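Local structure of thrombospondin related anonymous protein (Plasmodium falciparum, 4F1J) at residues I155-A158 with F159-L163; L94-A97 with L98-V101; R22-W25 with V26-V30; A33-L36 with I37-L40. The protein is an adhesive membrane protein of the malaria parasite whose von Willebrand factor type A domain, described here, binds magnesium and probably takes part in cell adhesion. One frame throughout, in Å; residues are numbered along the deposited sequence.

Overall arrangement
All four contacts are local, within helices of one von Willebrand factor type A domain, a Rossmann-like fold in which helices flank a central sheet. Contacts 3 and 4 follow one another along helix 22-38, their centres about 15 Å apart. Contacts 1 and 2 both lie across the chain's centre from contact 4; their own centres are about 17 Å apart, and they touch where Leu163 CD2 meets Leu94 CD2 at 3.9 Å. Two magnesium ions orient the set. Contact 2 supplies Ser95 to one; the other, held by Ser17, Ser19 and Asp123, lies about 8 Å from the side chain of Ile155 in contact 1.

Contact 1. Residues I155-A158 with F159-L163; sequences INVA and FNRFL
Asn156 caps the helix that begins with Val157, and the N-H its side chain takes up is that of Phe159. With CG anti to the backbone N of Asn156 (chi1 -172°), the amide swings forward, and OD1 accepts a hydrogen bond from Phe159 N at 2.9 Å, in the plane of the amide and on a lone pair. The Phe159 ring itself heads away from the cap, into Pro126 and into Ile129 and Leu133 of helix 129-141. At Asn160 the first regular helical bond closes, from its N to Asn156 O at 3.1 Å. The Asn160 side chain turns back toward the start of the helix: a water joins its OD1 to Asn156 N, 2.8 Å from each, while ND2 bonds to Tyr176 OH and lies 3.9 Å from Ile155 CB, the Asn160 and Ile155 side chains crossing at about a right angle. Arg161 runs alongside Val157, both pointing the same way, with CD 3.7 Å from Val157 CG1; its guanidinium is held beyond the helix by His167 O and Gly171 O. Phe162 bends its ring back over the preceding turn, CG anti to its own carbonyl carbon (chi1 -79°), which brings CD2 to 3.1 Å from Ala158 O, obliquely to the ring. That same oxygen accepts from Phe162 N. Leu163 closes the turn on Phe159 O and packs against Leu133 and Val148. In this beta-alpha-beta unit, between strands 145-151 and 176-179, the polar groups at the helix start are thus met locally: an asparagine side chain satisfies one first-turn N-H, and a water satisfies the N-H of the capping residue.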
ATOM      1  N   ILE A 155      -4.661  -7.011  13.238  1.00 12.28           N
ATOM      2  CA  ILE A 155      -4.529  -7.677  11.956  1.00 12.14           C
ATOM      3  C   ILE A 155      -4.791  -9.171  12.099  1.00 12.85           C
ATOM      4  O   ILE A 155      -4.739  -9.741  13.212  1.00 12.66           O
ATOM      5  CB  ILE A 155      -3.127  -7.478  11.320  1.00 10.86           C
ATOM      6  CG1 ILE A 155      -2.007  -7.950  12.262  1.00 10.36           C
ATOM      7  CG2 ILE A 155      -2.891  -6.008  10.949  1.00 12.27           C
ATOM      8  CD1 ILE A 155      -0.615  -8.009  11.594  1.00 12.62           C
ATOM      9  N   ASN A 156      -5.057  -9.805  10.962  1.00 13.31           N
ATOM     10  CA  ASN A 156      -5.054 -11.239  10.871  1.00 12.42           C
ATOM     11  C   ASN A 156      -3.961 -11.695   9.902  1.00 12.00           C
ATOM     12  O   ASN A 156      -4.018 -11.441   8.710  1.00 12.17           O
ATOM     13  CB  ASN A 156      -6.410 -11.789  10.440  1.00 13.36           C
ATOM     14  CG  ASN A 156      -6.455 -13.289  10.534  1.00 13.33           C
ATOM     15  OD1 ASN A 156      -6.198 -13.997   9.561  1.00 13.18           O
ATOM     16  ND2 ASN A 156      -6.651 -13.785  11.747  1.00 12.96           N
ATOM     17  N   VAL A 157      -2.955 -12.354  10.441  1.00 11.48           N
ATOM     18  CA  VAL A 157      -1.799 -12.761   9.647  1.00 11.23           C
ATOM     19  C   VAL A 157      -2.164 -13.727   8.512  1.00 11.25           C
ATOM     20  O   VAL A 157      -1.696 -13.569   7.379  1.00 10.47           O
ATOM     21  CB  VAL A 157      -0.709 -13.351  10.554  1.00 11.51           C
ATOM     22  CG1 VAL A 157       0.421 -13.958   9.738  1.00 12.09           C
ATOM     23  CG2 VAL A 157      -0.213 -12.295  11.515  1.00 11.11           C
ATOM     24  N   ALA A 158      -2.990 -14.733   8.813  1.00 11.41           N
ATOM     25  CA  ALA A 158      -3.426 -15.705   7.811  1.00 11.19           C
ATOM     26  C   ALA A 158      -4.071 -14.988   6.626  1.00 11.09           C
ATOM     27  O   ALA A 158      -3.729 -15.244   5.463  1.00 10.84           O
ATOM     28  CB  ALA A 158      -4.417 -16.696   8.440  1.00 10.63           C
ATOM     29  N   PHE A 159      -4.982 -14.065   6.915  1.00 11.69           N
ATOM     30  CA  PHE A 159      -5.648 -13.380   5.824  1.00 12.16           C
ATOM     31  C   PHE A 159      -4.680 -12.526   5.013  1.00 11.44           C
ATOM     32  O   PHE A 159      -4.768 -12.487   3.795  1.00 11.07           O
ATOM     33  CB  PHE A 159      -6.793 -12.489   6.283  1.00 13.05           C
ATOM     34  CG  PHE A 159      -7.308 -11.634   5.190  1.00 15.48           C
ATOM     35  CD1 PHE A 159      -8.187 -12.163   4.254  1.00 15.32           C
ATOM     36  CD2 PHE A 159      -6.807 -10.341   4.993  1.00 15.06           C
ATOM     37  CE1 PHE A 159      -8.633 -11.395   3.209  1.00 17.07           C
ATOM     38  CE2 PHE A 159      -7.246  -9.594   3.959  1.00 15.05           C
ATOM     39  CZ  PHE A 159      -8.161 -10.124   3.048  1.00 15.57           C
ATOM     40  N   ASN A 160      -3.781 -11.809   5.683  1.00 11.04           N
ATOM     41  CA  ASN A 160      -2.818 -10.994   4.945  1.00 10.32           C
ATOM     42  C   ASN A 160      -1.946 -11.858   4.024  1.00 10.22           C
ATOM     43  O   ASN A 160      -1.676 -11.498   2.884  1.00  9.99           O
ATOM     44  CB  ASN A 160      -1.931 -10.223   5.906  1.00  9.11           C
ATOM     45  CG  ASN A 160      -2.683  -9.166   6.704  1.00  9.43           C
ATOM     46  OD1 ASN A 160      -3.765  -8.709   6.333  1.00  9.97           O
ATOM     47  ND2 ASN A 160      -2.105  -8.795   7.829  1.00 11.93           N
ATOM     48  N   ARG A 161      -1.494 -13.002   4.538  1.00  9.67           N
ATOM     49  CA  ARG A 161      -0.686 -13.929   3.766  1.00 11.06           C
ATOM     50  C   ARG A 161      -1.452 -14.506   2.581  1.00 11.43           C
ATOM     51  O   ARG A 161      -0.902 -14.544   1.484  1.00 12.33           O
ATOM     52  CB  ARG A 161      -0.110 -15.007   4.688  1.00 10.24           C
ATOM     53  CG  ARG A 161       1.020 -14.461   5.584  1.00 11.16           C
ATOM     54  CD  ARG A 161       1.512 -15.495   6.593  1.00 12.59           C
ATOM     55  NE  ARG A 161       2.129 -16.614   5.898  1.00 14.47           N
ATOM     56  CZ  ARG A 161       3.443 -16.817   5.760  1.00 16.47           C
ATOM     57  NH1 ARG A 161       4.346 -16.038   6.339  1.00 18.75           N
ATOM     58  NH2 ARG A 161       3.851 -17.856   5.064  1.00 15.69           N
ATOM     59  N   PHE A 162      -2.719 -14.889   2.795  1.00 12.58           N
ATOM     60  CA  PHE A 162      -3.597 -15.395   1.721  1.00 12.48           C
ATOM     61  C   PHE A 162      -3.712 -14.303   0.623  1.00 13.07           C
ATOM     62  O   PHE A 162      -3.541 -14.572  -0.584  1.00 13.17           O
ATOM     63  CB  PHE A 162      -5.035 -15.703   2.219  1.00 14.51           C
ATOM     64  CG  PHE A 162      -5.233 -17.010   2.967  1.00 16.83           C
ATOM     65  CD1 PHE A 162      -4.856 -18.234   2.420  1.00 18.59           C
ATOM     66  CD2 PHE A 162      -5.959 -17.017   4.179  1.00 19.86           C
ATOM     67  CE1 PHE A 162      -5.110 -19.433   3.097  1.00 19.25           C
ATOM     68  CE2 PHE A 162      -6.223 -18.214   4.869  1.00 19.29           C
ATOM     69  CZ  PHE A 162      -5.800 -19.419   4.324  1.00 17.95           C
ATOM     70  N   LEU A 163      -3.978 -13.067   1.058  1.00 12.18           N
ATOM     71  CA  LEU A 163      -4.137 -11.927   0.131  1.00 11.64           C
ATOM     72  C   LEU A 163      -2.962 -11.737  -0.822  1.00 10.87           C
ATOM     73  O   LEU A 163      -3.176 -11.449  -2.007  1.00 11.05           O
ATOM     74  CB  LEU A 163      -4.390 -10.619   0.880  1.00 11.34           C
ATOM     75  CG  LEU A 163      -4.884  -9.466   0.010  1.00 13.44           C
ATOM     76  CD1 LEU A 163      -6.249  -9.801  -0.508  1.00 13.62           C
ATOM     77  CD2 LEU A 163      -4.891  -8.175   0.830  1.00 11.03           C
TER
HETATM   78  O   HOH W   1      -5.176  -8.168   8.659  1.00 13.55           O

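Contact 2. Residues L94-A97 with L98-V101; sequences LSDA and LLQV. With MG (magnesium ion), chain H.
A bend at the second torsion of Gln100 (chi2 -42°) folds its amide back along the helix, so that NE2 donates to the main-chain Asp96 O at 3.2 Å. Gln100 N reaches the same oxygen at 3.1 Å from the opposite face of its plane, a double grip on one carbonyl. Asp96 for its part holds CG anti to the backbone N (chi1 -167°), which sends the carboxylate forward to take a weak bond from NE2 on OD1, the amide and carboxylate planes standing 56° apart; the other carboxylate oxygen, OD2, accepts from Ala58 N. This is the first part of helix 94-106, which packs in the von Willebrand factor type A fold against the central sheet, with Ala97 and Val101 facing Leu13 of strand 8-15. Its Ser95 OG binds a magnesium ion at 2.1 Å; four waters and Asp131 complete six ligands. Ser95 O, meanwhile, accepts from Leu99 N at 2.8 Å, which ties the ligand-bearing residue into the helix. On the buried side Leu94 CG meets Leu98 CD1 at 3.8 Å. Beyond them lies helix 129-141, where Leu94 touches Ser132 and Leu98 touches Glu135 and Leu139.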
ATOM      1  N   LEU A  94     -11.233  -2.118   2.435  1.00  9.28           N
ATOM      2  CA  LEU A  94     -10.126  -2.501   1.551  1.00  9.04           C
ATOM      3  C   LEU A  94     -10.627  -2.800   0.148  1.00  9.51           C
ATOM      4  O   LEU A  94      -9.954  -2.478  -0.839  1.00  8.88           O
ATOM      5  CB  LEU A  94      -9.384  -3.729   2.084  1.00  8.83           C
ATOM      6  CG  LEU A  94      -8.213  -4.221   1.209  1.00  9.73           C
ATOM      7  CD1 LEU A  94      -7.190  -3.135   1.046  1.00 10.57           C
ATOM      8  CD2 LEU A  94      -7.596  -5.503   1.787  1.00  8.94           C
ATOM      9  N   SER A  95     -11.795  -3.418   0.034  1.00  8.68           N
ATOM     10  CA  SER A  95     -12.283  -3.807  -1.287  1.00  8.95           C
ATOM     11  C   SER A  95     -12.519  -2.583  -2.188  1.00  8.65           C
ATOM     12  O   SER A  95     -12.203  -2.641  -3.371  1.00  8.42           O
ATOM     13  CB  SER A  95     -13.512  -4.723  -1.177  1.00  9.56           C
ATOM     14  OG  SER A  95     -14.615  -4.039  -0.590  1.00 11.53           O
ATOM     15  N   ASP A  96     -12.984  -1.473  -1.630  1.00  8.34           N
ATOM     16  CA  ASP A  96     -13.120  -0.225  -2.395  1.00  8.90           C
ATOM     17  C   ASP A  96     -11.758   0.344  -2.840  1.00  8.67           C
ATOM     18  O   ASP A  96     -11.625   0.850  -3.959  1.00 10.17           O
ATOM     19  CB  ASP A  96     -13.888   0.848  -1.607  1.00  9.15           C
ATOM     20  CG  ASP A  96     -14.302   2.014  -2.474  1.00 10.52           C
ATOM     21  OD1 ASP A  96     -14.866   1.768  -3.564  1.00 11.80           O
ATOM     22  OD2 ASP A  96     -14.060   3.181  -2.102  1.00 11.82           O
ATOM     23  N   ALA A  97     -10.781   0.298  -1.949  1.00  7.96           N
ATOM     24  CA  ALA A  97      -9.416   0.703  -2.293  1.00  7.65           C
ATOM     25  C   ALA A  97      -8.848  -0.122  -3.462  1.00  8.08           C
ATOM     26  O   ALA A  97      -8.221   0.406  -4.383  1.00  8.45           O
ATOM     27  CB  ALA A  97      -8.528   0.532  -1.078  1.00  7.00           C
ATOM     28  N   LEU A  98      -9.001  -1.432  -3.381  1.00  8.09           N
ATOM     29  CA  LEU A  98      -8.540  -2.349  -4.448  1.00  8.51           C
ATOM     30  C   LEU A  98      -9.332  -2.115  -5.750  1.00  9.36           C
ATOM     31  O   LEU A  98      -8.776  -2.174  -6.862  1.00  9.61           O
ATOM     32  CB  LEU A  98      -8.679  -3.800  -3.986  1.00  8.88           C
ATOM     33  CG  LEU A  98      -7.761  -4.266  -2.856  1.00  7.59           C
ATOM     34  CD1 LEU A  98      -8.260  -5.637  -2.324  1.00  9.16           C
ATOM     35  CD2 LEU A  98      -6.292  -4.324  -3.327  1.00  9.49           C
ATOM     36  N   LEU A  99     -10.628  -1.862  -5.612  1.00  9.76           N
ATOM     37  CA  LEU A  99     -11.468  -1.497  -6.758  1.00 10.18           C
ATOM     38  C   LEU A  99     -10.919  -0.273  -7.523  1.00 10.50           C
ATOM     39  O   LEU A  99     -10.931  -0.232  -8.748  1.00 10.81           O
ATOM     40  CB  LEU A  99     -12.905  -1.240  -6.316  1.00 10.63           C
ATOM     41  CG  LEU A  99     -13.885  -0.728  -7.390  1.00  9.91           C
ATOM     42  CD1 LEU A  99     -13.957  -1.669  -8.578  1.00 13.45           C
ATOM     43  CD2 LEU A  99     -15.235  -0.549  -6.737  1.00 11.88           C
ATOM     44  N   GLN A 100     -10.409   0.720  -6.808  1.00 10.15           N
ATOM     45  CA  GLN A 100      -9.876   1.927  -7.481  1.00 10.64           C
ATOM     46  C   GLN A 100      -8.666   1.569  -8.319  1.00 10.16           C
ATOM     47  O   GLN A 100      -8.482   2.117  -9.419  1.00 10.26           O
ATOM     48  CB  GLN A 100      -9.521   3.011  -6.482  1.00 10.94           C
ATOM     49  CG  GLN A 100     -10.703   3.476  -5.614  1.00 11.40           C
ATOM     50  CD  GLN A 100     -11.996   3.647  -6.377  1.00 16.07           C
ATOM     51  OE1 GLN A 100     -12.070   4.415  -7.348  1.00 17.37           O
ATOM     52  NE2 GLN A 100     -13.026   2.901  -5.984  1.00 16.51           N
ATOM     53  N   VAL A 101      -7.845   0.646  -7.816  1.00 10.06           N
ATOM     54  CA  VAL A 101      -6.707   0.154  -8.601  1.00 10.22           C
ATOM     55  C   VAL A 101      -7.197  -0.544  -9.878  1.00 11.37           C
ATOM     56  O   VAL A 101      -6.702  -0.278 -10.973  1.00  9.98           O
ATOM     57  CB  VAL A 101      -5.821  -0.769  -7.805  1.00 10.31           C
ATOM     58  CG1 VAL A 101      -4.736  -1.375  -8.700  1.00  9.56           C
ATOM     59  CG2 VAL A 101      -5.195   0.007  -6.622  1.00  8.61           C
TER
HETATM   60 MG    MG H 306     -16.510  -4.051  -1.604  0.50 15.47          MG
HETATM   61  O   HOH W   2     -16.719  -2.246  -0.447  1.00 25.60           O
HETATM   62  O   HOH W   3     -15.745  -3.052  -3.172  1.00 17.47           O
HETATM   63  O   HOH W   4     -18.371  -3.785  -2.513  1.00 25.19           O
HETATM   64  O   HOH W   5     -17.190  -4.976   0.044  1.00 37.93           O

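Contact 3. Residues R22-W25 with V26-V30; sequences RHNW and VKHAV. With SO4 (sulfate ion), chain G.
Trp25 and Val30 make the tight half of this contact. The indole is thrown clear of its own turn, CG anti to the backbone N (chi1 -179°), with Val30 CG2 over one face of its five-membered ring, 3.9 Å from the centroid and 23° off the normal, a CH-pi contact. Ala29 CB comes obliquely to the six-membered ring, 3.6 Å from Trp25 CE3. Leu87, Pro88 and Met14 close in around the indole, and its NE1 is satisfied by Leu82 O. The helix widens here into a pi-type turn: Asn24 O accepts from both His28 N and Ala29 N, the latter at 2.8 Å, and Val30 N reaches back five residues to Trp25 O at 3.0 Å.

The other half faces solvent, with His23 and Lys27 exposed, yet Arg22 is well fastened there. Its guanidinium lies beside Val26, with CG2 of Val26 over one face and 3.4 Å from NE; at the edge of the same group is O4 of a sulfate, probably from the crystallisation liquor, bonded to Arg22 NE at 2.9 Å, and Arg22 NH2 bonds to sulfate O3 at 3.0 Å. Leu83 O and Leu87 O also accept from this guanidinium. On another side of the helix, Asn24 OD1 meets the His28 ring at its edge, 3.3 Å from CD2, and Asn24 ND2 is bonded to Ile20 O; Trp181 lies against both residues. The contrast shows how helix 22-38, between strands 8-15 and 47-54, is set: apolar and aromatic faces hold its inner side, while an exposed arginine offers N-H donors that probably suit an anion.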
ATOM      1  N   ARG A  22      -5.449   8.706  16.732  1.00 12.12           N
ATOM      2  CA  ARG A  22      -4.784   9.904  16.241  1.00 12.24           C
ATOM      3  C   ARG A  22      -3.287   9.942  16.569  1.00 11.70           C
ATOM      4  O   ARG A  22      -2.479  10.301  15.704  1.00 11.57           O
ATOM      5  CB  ARG A  22      -5.490  11.158  16.767  1.00 12.54           C
ATOM      6  CG  ARG A  22      -4.862  12.442  16.398  1.00 13.69           C
ATOM      7  CD  ARG A  22      -4.947  12.757  14.927  1.00 13.92           C
ATOM      8  NE  ARG A  22      -4.339  14.051  14.637  1.00 14.44           N
ATOM      9  CZ  ARG A  22      -4.244  14.603  13.432  1.00 15.74           C
ATOM     10  NH1 ARG A  22      -4.729  13.987  12.360  1.00 14.88           N
ATOM     11  NH2 ARG A  22      -3.662  15.783  13.300  1.00 15.01           N
ATOM     12  N   HIS A  23      -2.889   9.566  17.790  1.00 11.97           N
ATOM     13  CA  HIS A  23      -1.459   9.721  18.133  1.00 12.33           C
ATOM     14  C   HIS A  23      -0.578   8.793  17.281  1.00 12.07           C
ATOM     15  O   HIS A  23       0.505   9.169  16.868  1.00 12.98           O
ATOM     16  CB  HIS A  23      -1.207   9.527  19.635  1.00 12.86           C
ATOM     17  CG  HIS A  23      -1.525   8.159  20.130  1.00 11.64           C
ATOM     18  ND1 HIS A  23      -0.599   7.150  20.119  1.00 11.26           N
ATOM     19  CD2 HIS A  23      -2.638   7.650  20.708  1.00 13.54           C
ATOM     20  CE1 HIS A  23      -1.138   6.056  20.630  1.00 12.80           C
ATOM     21  NE2 HIS A  23      -2.370   6.335  21.013  1.00 14.65           N
ATOM     22  N   ASN A  24      -1.086   7.604  16.969  1.00 11.56           N
ATOM     23  CA  ASN A  24      -0.396   6.671  16.083  1.00 12.01           C
ATOM     24  C   ASN A  24      -0.402   7.135  14.640  1.00 10.92           C
ATOM     25  O   ASN A  24       0.603   6.970  13.943  1.00 12.02           O
ATOM     26  CB  ASN A  24      -1.004   5.279  16.148  1.00 11.28           C
ATOM     27  CG  ASN A  24      -0.599   4.518  17.374  1.00 12.28           C
ATOM     28  OD1 ASN A  24       0.517   4.667  17.883  1.00 11.80           O
ATOM     29  ND2 ASN A  24      -1.482   3.641  17.837  1.00 13.75           N
ATOM     30  N   TRP A  25      -1.500   7.739  14.205  1.00 10.95           N
ATOM     31  CA  TRP A  25      -1.562   8.317  12.855  1.00 10.96           C
ATOM     32  C   TRP A  25      -0.469   9.363  12.659  1.00 11.31           C
ATOM     33  O   TRP A  25       0.255   9.381  11.657  1.00 11.26           O
ATOM     34  CB  TRP A  25      -2.918   8.955  12.618  1.00 11.85           C
ATOM     35  CG  TRP A  25      -3.083   9.536  11.273  1.00 11.56           C
ATOM     36  CD1 TRP A  25      -3.095  10.845  10.941  1.00 11.55           C
ATOM     37  CD2 TRP A  25      -3.321   8.810  10.051  1.00 10.94           C
ATOM     38  NE1 TRP A  25      -3.303  10.998   9.602  1.00 11.31           N
ATOM     39  CE2 TRP A  25      -3.436   9.761   9.028  1.00 11.64           C
ATOM     40  CE3 TRP A  25      -3.419   7.450   9.729  1.00 11.83           C
ATOM     41  CZ2 TRP A  25      -3.660   9.407   7.699  1.00 10.93           C
ATOM     42  CZ3 TRP A  25      -3.643   7.102   8.416  1.00 11.02           C
ATOM     43  CH2 TRP A  25      -3.762   8.073   7.419  1.00 11.16           C
ATOM     44  N   VAL A  26      -0.348  10.245  13.644  1.00 11.45           N
ATOM     45  CA  VAL A  26       0.590  11.361  13.574  1.00 11.73           C
ATOM     46  C   VAL A  26       2.032  10.902  13.791  1.00 12.40           C
ATOM     47  O   VAL A  26       2.950  11.287  13.026  1.00 11.74           O
ATOM     48  CB  VAL A  26       0.194  12.432  14.627  1.00 12.04           C
ATOM     49  CG1 VAL A  26       1.336  13.487  14.810  1.00 12.07           C
ATOM     50  CG2 VAL A  26      -1.122  13.091  14.218  1.00 10.70           C
ATOM     51  N   LYS A  27       2.257  10.085  14.826  1.00 12.07           N
ATOM     52  CA  LYS A  27       3.627   9.696  15.189  1.00 12.87           C
ATOM     53  C   LYS A  27       4.191   8.521  14.411  1.00 12.76           C
ATOM     54  O   LYS A  27       5.417   8.394  14.312  1.00 13.07           O
ATOM     55  CB  LYS A  27       3.780   9.440  16.706  1.00 13.74           C
ATOM     56  CG  LYS A  27       3.548  10.685  17.566  1.00 15.64           C
ATOM     57  CD  LYS A  27       4.366  11.909  17.160  1.00 17.65           C
ATOM     58  CE  LYS A  27       5.735  11.972  17.815  1.00 19.22           C
ATOM     59  NZ  LYS A  27       6.479  13.238  17.441  1.00 19.58           N
ATOM     60  N   HIS A  28       3.325   7.698  13.815  1.00 12.50           N
ATOM     61  CA  HIS A  28       3.792   6.476  13.158  1.00 11.71           C
ATOM     62  C   HIS A  28       3.279   6.246  11.737  1.00 12.24           C
ATOM     63  O   HIS A  28       4.107   5.975  10.839  1.00 11.78           O
ATOM     64  CB  HIS A  28       3.495   5.256  13.997  1.00 11.68           C
ATOM     65  CG  HIS A  28       4.078   5.324  15.382  1.00 12.88           C
ATOM     66  ND1 HIS A  28       5.432   5.383  15.614  1.00 13.05           N
ATOM     67  CD2 HIS A  28       3.483   5.329  16.595  1.00 13.78           C
ATOM     68  CE1 HIS A  28       5.646   5.433  16.921  1.00 16.14           C
ATOM     69  NE2 HIS A  28       4.480   5.411  17.540  1.00 12.75           N
ATOM     70  N   ALA A  29       1.956   6.301  11.531  1.00 11.54           N
ATOM     71  CA  ALA A  29       1.367   5.995  10.190  1.00 11.11           C
ATOM     72  C   ALA A  29       1.861   6.947   9.108  1.00 10.90           C
ATOM     73  O   ALA A  29       2.343   6.505   8.055  1.00 11.33           O
ATOM     74  CB  ALA A  29      -0.191   5.990  10.216  1.00 10.31           C
ATOM     75  N   VAL A  30       1.750   8.244   9.361  1.00 10.95           N
ATOM     76  CA  VAL A  30       2.198   9.235   8.381  1.00 11.43           C
ATOM     77  C   VAL A  30       3.719   9.139   8.143  1.00 11.74           C
ATOM     78  O   VAL A  30       4.154   9.057   6.999  1.00 10.42           O
ATOM     79  CB  VAL A  30       1.670  10.671   8.697  1.00 12.65           C
ATOM     80  CG1 VAL A  30       2.399  11.728   7.885  1.00 12.97           C
ATOM     81  CG2 VAL A  30       0.136  10.732   8.408  1.00 12.13           C
TER
HETATM   82  S   SO4 G 305      -2.021  16.227  16.869  1.00 29.09           S
HETATM   83  O1  SO4 G 305      -0.766  15.615  17.276  1.00 30.56           O
HETATM   84  O2  SO4 G 305      -2.382  17.339  17.752  1.00 32.45           O
HETATM   85  O3  SO4 G 305      -1.824  16.749  15.516  1.00 30.80           O
HETATM   86  O4  SO4 G 305      -3.099  15.266  16.953  1.00 27.13           O

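Contact 4. Residues A33-L36 with I37-L40; sequences AMKL and IQQL
Leu36 CD2 lies 4.1 Å from Leu40 CD1, and Met192 of helix 184-200 touches both leucines. Leu36 is one of three residues, with Ile37 and Lys35, that bury the most surface here. Ile37 follows the regular pattern, its N bonded to Ala33 O at 3.1 Å; with CG1 anti to the carbonyl carbon (chi1 -72°), that branch runs back along the helix to 3.4 Å from the same oxygen, while its side chain meets Ile79 of helix 72-80. Lys35 contributes its carbonyl more than its charge. Gln39, bent at chi2 (-49°), curls round so that NE2 donates to Lys35 O at 3.0 Å and passes 3.8 Å from Lys35 CG. The lysine chain runs out extended, and NZ bonds to Lys185 O. Gln39 N bonds to Leu36 O, three residues back, at 2.8 Å, coming from 57° above the carbonyl plane, and adds a weak bond to Lys35 O. A glutamine amide thus serves a carbonyl near the C-terminal end of the crossover helix, while Leu36 and Leu40 pack together and against Met192.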
ATOM      1  N   ALA A  33       4.473   5.993   5.952  1.00  9.98           N
ATOM      2  CA  ALA A  33       4.187   6.233   4.525  1.00 10.24           C
ATOM      3  C   ALA A  33       5.314   7.087   3.925  1.00 10.52           C
ATOM      4  O   ALA A  33       5.757   6.860   2.803  1.00 10.67           O
ATOM      5  CB  ALA A  33       2.841   6.929   4.356  1.00 10.31           C
ATOM      6  N   MET A  34       5.778   8.086   4.674  1.00 11.40           N
ATOM      7  CA  MET A  34       6.919   8.893   4.224  1.00 12.32           C
ATOM      8  C   MET A  34       8.205   8.084   3.981  1.00 11.84           C
ATOM      9  O   MET A  34       8.850   8.228   2.910  1.00 12.19           O
ATOM     10  CB  MET A  34       7.138  10.073   5.180  1.00 11.15           C
ATOM     11  CG  MET A  34       6.015  11.059   5.066  1.00 14.09           C
ATOM     12  SD  MET A  34       6.150  12.458   6.199  1.00 19.08           S
ATOM     13  CE  MET A  34       7.329  13.462   5.305  1.00 18.99           C
ATOM     14  N   LYS A  35       8.582   7.258   4.951  1.00 11.29           N
ATOM     15  CA  LYS A  35       9.751   6.404   4.838  1.00 11.73           C
ATOM     16  C   LYS A  35       9.577   5.372   3.711  1.00 11.46           C
ATOM     17  O   LYS A  35      10.522   5.040   3.029  1.00 10.85           O
ATOM     18  CB  LYS A  35      10.057   5.706   6.176  1.00 12.45           C
ATOM     19  CG  LYS A  35      11.400   4.982   6.182  1.00 13.07           C
ATOM     20  CD  LYS A  35      11.956   4.784   7.546  1.00 14.35           C
ATOM     21  CE  LYS A  35      13.306   4.040   7.485  1.00 17.32           C
ATOM     22  NZ  LYS A  35      13.933   3.841   8.827  1.00 19.85           N
ATOM     23  N   LEU A  36       8.367   4.878   3.499  1.00 10.90           N
ATOM     24  CA  LEU A  36       8.124   3.929   2.416  1.00 10.82           C
ATOM     25  C   LEU A  36       8.458   4.596   1.086  1.00 11.21           C
ATOM     26  O   LEU A  36       9.209   4.033   0.255  1.00 11.38           O
ATOM     27  CB  LEU A  36       6.655   3.483   2.454  1.00 11.27           C
ATOM     28  CG  LEU A  36       6.159   2.514   1.369  1.00 11.73           C
ATOM     29  CD1 LEU A  36       4.884   1.869   1.915  1.00 11.16           C
ATOM     30  CD2 LEU A  36       5.877   3.109  -0.035  1.00 12.19           C
ATOM     31  N   ILE A  37       7.945   5.808   0.908  1.00 10.97           N
ATOM     32  CA  ILE A  37       8.184   6.592  -0.303  1.00 12.08           C
ATOM     33  C   ILE A  37       9.665   6.885  -0.485  1.00 12.08           C
ATOM     34  O   ILE A  37      10.178   6.856  -1.607  1.00 11.63           O
ATOM     35  CB  ILE A  37       7.317   7.854  -0.316  1.00 12.49           C
ATOM     36  CG1 ILE A  37       5.864   7.424  -0.571  1.00 14.54           C
ATOM     37  CG2 ILE A  37       7.833   8.904  -1.352  1.00 13.46           C
ATOM     38  CD1 ILE A  37       4.817   8.465  -0.257  1.00 14.33           C
ATOM     39  N   GLN A  38      10.378   7.073   0.621  1.00 12.22           N
ATOM     40  CA  GLN A  38      11.837   7.222   0.532  1.00 12.97           C
ATOM     41  C   GLN A  38      12.585   5.981   0.000  1.00 12.40           C
ATOM     42  O   GLN A  38      13.736   6.101  -0.401  1.00 12.21           O
ATOM     43  CB  GLN A  38      12.411   7.626   1.874  1.00 13.83           C
ATOM     44  CG  GLN A  38      12.025   9.020   2.233  1.00 16.59           C
ATOM     45  CD  GLN A  38      12.504   9.415   3.595  1.00 22.74           C
ATOM     46  OE1 GLN A  38      12.456   8.624   4.537  1.00 26.83           O
ATOM     47  NE2 GLN A  38      12.970  10.658   3.716  1.00 27.00           N
ATOM     48  N   GLN A  39      11.935   4.811  -0.011  1.00 11.08           N
ATOM     49  CA  GLN A  39      12.522   3.602  -0.546  1.00 10.57           C
ATOM     50  C   GLN A  39      12.376   3.499  -2.056  1.00 10.54           C
ATOM     51  O   GLN A  39      12.848   2.535  -2.620  1.00 11.94           O
ATOM     52  CB  GLN A  39      11.878   2.351   0.063  1.00 11.57           C
ATOM     53  CG  GLN A  39      11.841   2.321   1.612  1.00 11.67           C
ATOM     54  CD  GLN A  39      13.179   2.646   2.234  1.00 13.41           C
ATOM     55  OE1 GLN A  39      14.190   1.981   1.950  1.00 15.19           O
ATOM     56  NE2 GLN A  39      13.202   3.653   3.099  1.00 11.97           N
ATOM     57  N   LEU A  40      11.683   4.444  -2.676  1.00 10.52           N
ATOM     58  CA  LEU A  40      11.316   4.355  -4.096  1.00 10.54           C
ATOM     59  C   LEU A  40      12.088   5.348  -4.931  1.00 10.46           C
ATOM     60  O   LEU A  40      12.132   6.539  -4.597  1.00 12.01           O
ATOM     61  CB  LEU A  40       9.838   4.688  -4.275  1.00 11.31           C
ATOM     62  CG  LEU A  40       8.843   3.974  -3.345  1.00 10.48           C
ATOM     63  CD1 LEU A  40       7.436   4.506  -3.615  1.00 11.42           C
ATOM     64  CD2 LEU A  40       8.918   2.495  -3.536  1.00 10.57           C
TER